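PDB 6HXI: succinyl-CoA ligase (ADP-forming) subunit alpha from Methanosaeta concilii, which belongs to the succinyl-CoA ligase family, joining a coenzyme A-binding ligase portion to a helical citrate-synthase-like portion in one chain of an eight-chain assembly. Local coordinates for residues B[390-394]-B[571-575]. Numbering follows the deposited sequence.
Sequences LLWFK and YLNGL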
ATOM      1  N   LEU B 390      -2.733   3.761 -25.613  1.00 24.55           N
ATOM      2  CA  LEU B 390      -3.267   2.418 -25.900  1.00 24.67           C
ATOM      3  C   LEU B 390      -3.814   1.708 -24.681  1.00 28.99           C
ATOM      4  O   LEU B 390      -4.962   1.244 -24.689  1.00 27.90           O
ATOM      5  CB  LEU B 390      -2.177   1.536 -26.546  1.00 24.49           C
ATOM      6  CG  LEU B 390      -1.682   1.951 -27.942  1.00 27.22           C
ATOM      7  CD1 LEU B 390      -0.440   1.132 -28.313  1.00 24.10           C
ATOM      8  CD2 LEU B 390      -2.779   1.746 -28.995  1.00 30.08           C
ATOM      9  N   LEU B 391      -3.004   1.633 -23.628  1.00 26.35           N
ATOM     10  CA  LEU B 391      -3.355   0.903 -22.397  1.00 24.66           C
ATOM     11  C   LEU B 391      -4.416   1.541 -21.548  1.00 26.68           C
ATOM     12  O   LEU B 391      -5.156   0.808 -20.901  1.00 22.61           O
ATOM     13  CB  LEU B 391      -2.085   0.624 -21.582  1.00 24.01           C
ATOM     14  CG  LEU B 391      -1.131  -0.382 -22.287  1.00 28.30           C
ATOM     15  CD1 LEU B 391       0.142  -0.527 -21.527  1.00 30.11           C
ATOM     16  CD2 LEU B 391      -1.796  -1.770 -22.472  1.00 28.09           C
ATOM     17  N   TRP B 392      -4.521   2.889 -21.529  1.00 24.49           N
ATOM     18  CA  TRP B 392      -5.547   3.548 -20.725  1.00 24.50           C
ATOM     19  C   TRP B 392      -6.748   4.015 -21.559  1.00 31.91           C
ATOM     20  O   TRP B 392      -7.865   3.933 -21.075  1.00 31.58           O
ATOM     21  CB  TRP B 392      -4.997   4.769 -19.960  1.00 24.03           C
ATOM     22  CG  TRP B 392      -3.905   4.506 -18.958  1.00 23.41           C
ATOM     23  CD1 TRP B 392      -3.179   3.359 -18.794  1.00 25.14           C
ATOM     24  CD2 TRP B 392      -3.324   5.478 -18.088  1.00 22.67           C
ATOM     25  NE1 TRP B 392      -2.180   3.558 -17.880  1.00 23.58           N
ATOM     26  CE2 TRP B 392      -2.237   4.860 -17.437  1.00 24.68           C
ATOM     27  CE3 TRP B 392      -3.607   6.836 -17.812  1.00 25.00           C
ATOM     28  CZ2 TRP B 392      -1.441   5.537 -16.503  1.00 24.33           C
ATOM     29  CZ3 TRP B 392      -2.861   7.489 -16.832  1.00 25.73           C
ATOM     30  CH2 TRP B 392      -1.766   6.857 -16.223  1.00 25.70           C
ATOM     31  N   PHE B 393      -6.538   4.597 -22.754  1.00 29.53           N
ATOM     32  CA  PHE B 393      -7.694   5.142 -23.482  1.00 29.38           C
ATOM     33  C   PHE B 393      -8.113   4.292 -24.639  1.00 33.98           C
ATOM     34  O   PHE B 393      -9.128   4.593 -25.265  1.00 33.33           O
ATOM     35  CB  PHE B 393      -7.469   6.600 -23.920  1.00 31.21           C
ATOM     36  CG  PHE B 393      -6.998   7.505 -22.811  1.00 33.91           C
ATOM     37  CD1 PHE B 393      -5.638   7.604 -22.494  1.00 38.15           C
ATOM     38  CD2 PHE B 393      -7.896   8.270 -22.090  1.00 36.61           C
ATOM     39  CE1 PHE B 393      -5.196   8.422 -21.449  1.00 37.11           C
ATOM     40  CE2 PHE B 393      -7.449   9.105 -21.054  1.00 38.72           C
ATOM     41  CZ  PHE B 393      -6.109   9.160 -20.737  1.00 36.50           C
ATOM     42  N   LYS B 394      -7.352   3.216 -24.902  1.00 31.29           N
ATOM     43  CA  LYS B 394      -7.540   2.311 -26.051  1.00 32.00           C
ATOM     44  C   LYS B 394      -7.563   3.121 -27.362  1.00 34.50           C
ATOM     45  O   LYS B 394      -8.446   2.960 -28.186  1.00 33.90           O
ATOM     46  CB  LYS B 394      -8.759   1.392 -25.859  1.00 33.22           C
ATOM     47  CG  LYS B 394      -8.541   0.357 -24.768  1.00 36.09           C
ATOM     48  CD  LYS B 394      -9.609  -0.724 -24.761  1.00 35.20           C
ATOM     49  CE  LYS B 394     -10.934  -0.199 -24.319  1.00 31.68           C
ATOM     50  NZ  LYS B 394     -12.028  -1.168 -24.593  1.00 38.50           N
ATOM     51  N   TYR B 571      -8.686   8.795 -14.172  1.00 33.32           N
ATOM     52  CA  TYR B 571      -7.567   8.596 -15.094  1.00 31.24           C
ATOM     53  C   TYR B 571      -6.472   9.602 -14.768  1.00 33.79           C
ATOM     54  O   TYR B 571      -5.295   9.265 -14.764  1.00 35.19           O
ATOM     55  CB  TYR B 571      -8.041   8.861 -16.515  1.00 32.99           C
ATOM     56  CG  TYR B 571      -8.834   7.752 -17.165  1.00 34.13           C
ATOM     57  CD1 TYR B 571     -10.136   7.469 -16.761  1.00 37.24           C
ATOM     58  CD2 TYR B 571      -8.336   7.071 -18.261  1.00 34.31           C
ATOM     59  CE1 TYR B 571     -10.914   6.516 -17.426  1.00 36.71           C
ATOM     60  CE2 TYR B 571      -9.106   6.121 -18.936  1.00 35.32           C
ATOM     61  CZ  TYR B 571     -10.382   5.825 -18.493  1.00 39.27           C
ATOM     62  OH  TYR B 571     -11.142   4.891 -19.146  1.00 39.87           O
ATOM     63  N   LEU B 572      -6.881  10.810 -14.432  1.00 30.91           N
ATOM     64  CA  LEU B 572      -6.026  11.956 -14.098  1.00 32.98           C
ATOM     65  C   LEU B 572      -5.281  11.767 -12.796  1.00 36.59           C
ATOM     66  O   LEU B 572      -4.136  12.196 -12.710  1.00 37.55           O
ATOM     67  CB  LEU B 572      -6.846  13.253 -14.115  1.00 33.83           C
ATOM     68  CG  LEU B 572      -6.872  14.014 -15.469  1.00 40.55           C
ATOM     69  CD1 LEU B 572      -7.113  13.109 -16.640  1.00 42.12           C
ATOM     70  CD2 LEU B 572      -7.913  15.114 -15.455  1.00 44.78           C
ATOM     71  N   ASN B 573      -5.874  11.051 -11.806  1.00 32.29           N
ATOM     72  CA  ASN B 573      -5.161  10.701 -10.587  1.00 31.80           C
ATOM     73  C   ASN B 573      -4.071   9.691 -10.910  1.00 33.10           C
ATOM     74  O   ASN B 573      -3.000   9.757 -10.318  1.00 33.00           O
ATOM     75  CB  ASN B 573      -6.101  10.147  -9.502  1.00 42.99           C
ATOM     76  CG  ASN B 573      -6.885  11.240  -8.841  1.00 77.80           C
ATOM     77  OD1 ASN B 573      -7.869  11.738  -9.391  1.00 70.50           O
ATOM     78  ND2 ASN B 573      -6.397  11.716  -7.703  1.00 79.99           N
ATOM     79  N   GLY B 574      -4.339   8.795 -11.860  1.00 26.22           N
ATOM     80  CA  GLY B 574      -3.369   7.821 -12.328  1.00 24.10           C
ATOM     81  C   GLY B 574      -2.169   8.469 -12.989  1.00 30.27           C
ATOM     82  O   GLY B 574      -1.041   8.039 -12.765  1.00 30.75           O
ATOM     83  N   LEU B 575      -2.402   9.498 -13.833  1.00 27.77           N
ATOM     84  CA  LEU B 575      -1.335  10.221 -14.525  1.00 27.62           C
ATOM     85  C   LEU B 575      -0.438  10.919 -13.497  1.00 29.91           C
ATOM     86  O   LEU B 575       0.779  10.779 -13.558  1.00 28.39           O
ATOM     87  CB  LEU B 575      -1.934  11.242 -15.505  1.00 27.85           C
ATOM     88  CG  LEU B 575      -0.999  11.890 -16.509  1.00 31.96           C
ATOM     89  CD1 LEU B 575      -0.224  10.841 -17.319  1.00 32.30           C
ATOM     90  CD2 LEU B 575      -1.768  12.846 -17.430  1.00 34.92           C
TER
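Trp392 runs its six-membered ring up against the opening turn of helix 571-594, while Tyr571 reaches back to the carbonyl of Trp392 and the ring of Phe393. With CG of Trp392 anti to its carbonyl carbon (chi1 -62°), the indole is sent to the second helix and the carbonyl oxygen is left to the tyrosine. The indole meets mostly backbone: CH2 of Trp392 lies 3.6 Å from the carbonyl carbon of Gly574, where no side chain intervenes, and the amide N of Leu575 sits at the indole edge, near the ring plane. That amide is bonded within its own helix, to Tyr571 O at 3.0 Å, and the indole meets it without bonding to it. Leu575 adds its CB, 4.1 Å from Trp392 CZ3, and packs its side chain on helix 399-412.

The planes of Phe393 and Tyr571 are tilted by 27° and offset, with little overlap. Their closest atoms, Phe393 CE2 and Tyr571 CD2, are 3.6 Å apart. The same side of the tyrosine ring takes the carbonyl O of Trp392 at its edge, in plane, 3.3 Å from CE2. Both polar ends are held by a second subunit: Trp392 NE1 donates to Ile582 O of that chain, and Tyr571 OH bonds to its Arg593. Helix 383-393 thus packs through aromatic side chains on helix 571-594 of the citrate-synthase-like part, a helix-helix junction that continues directly into a subunit interface.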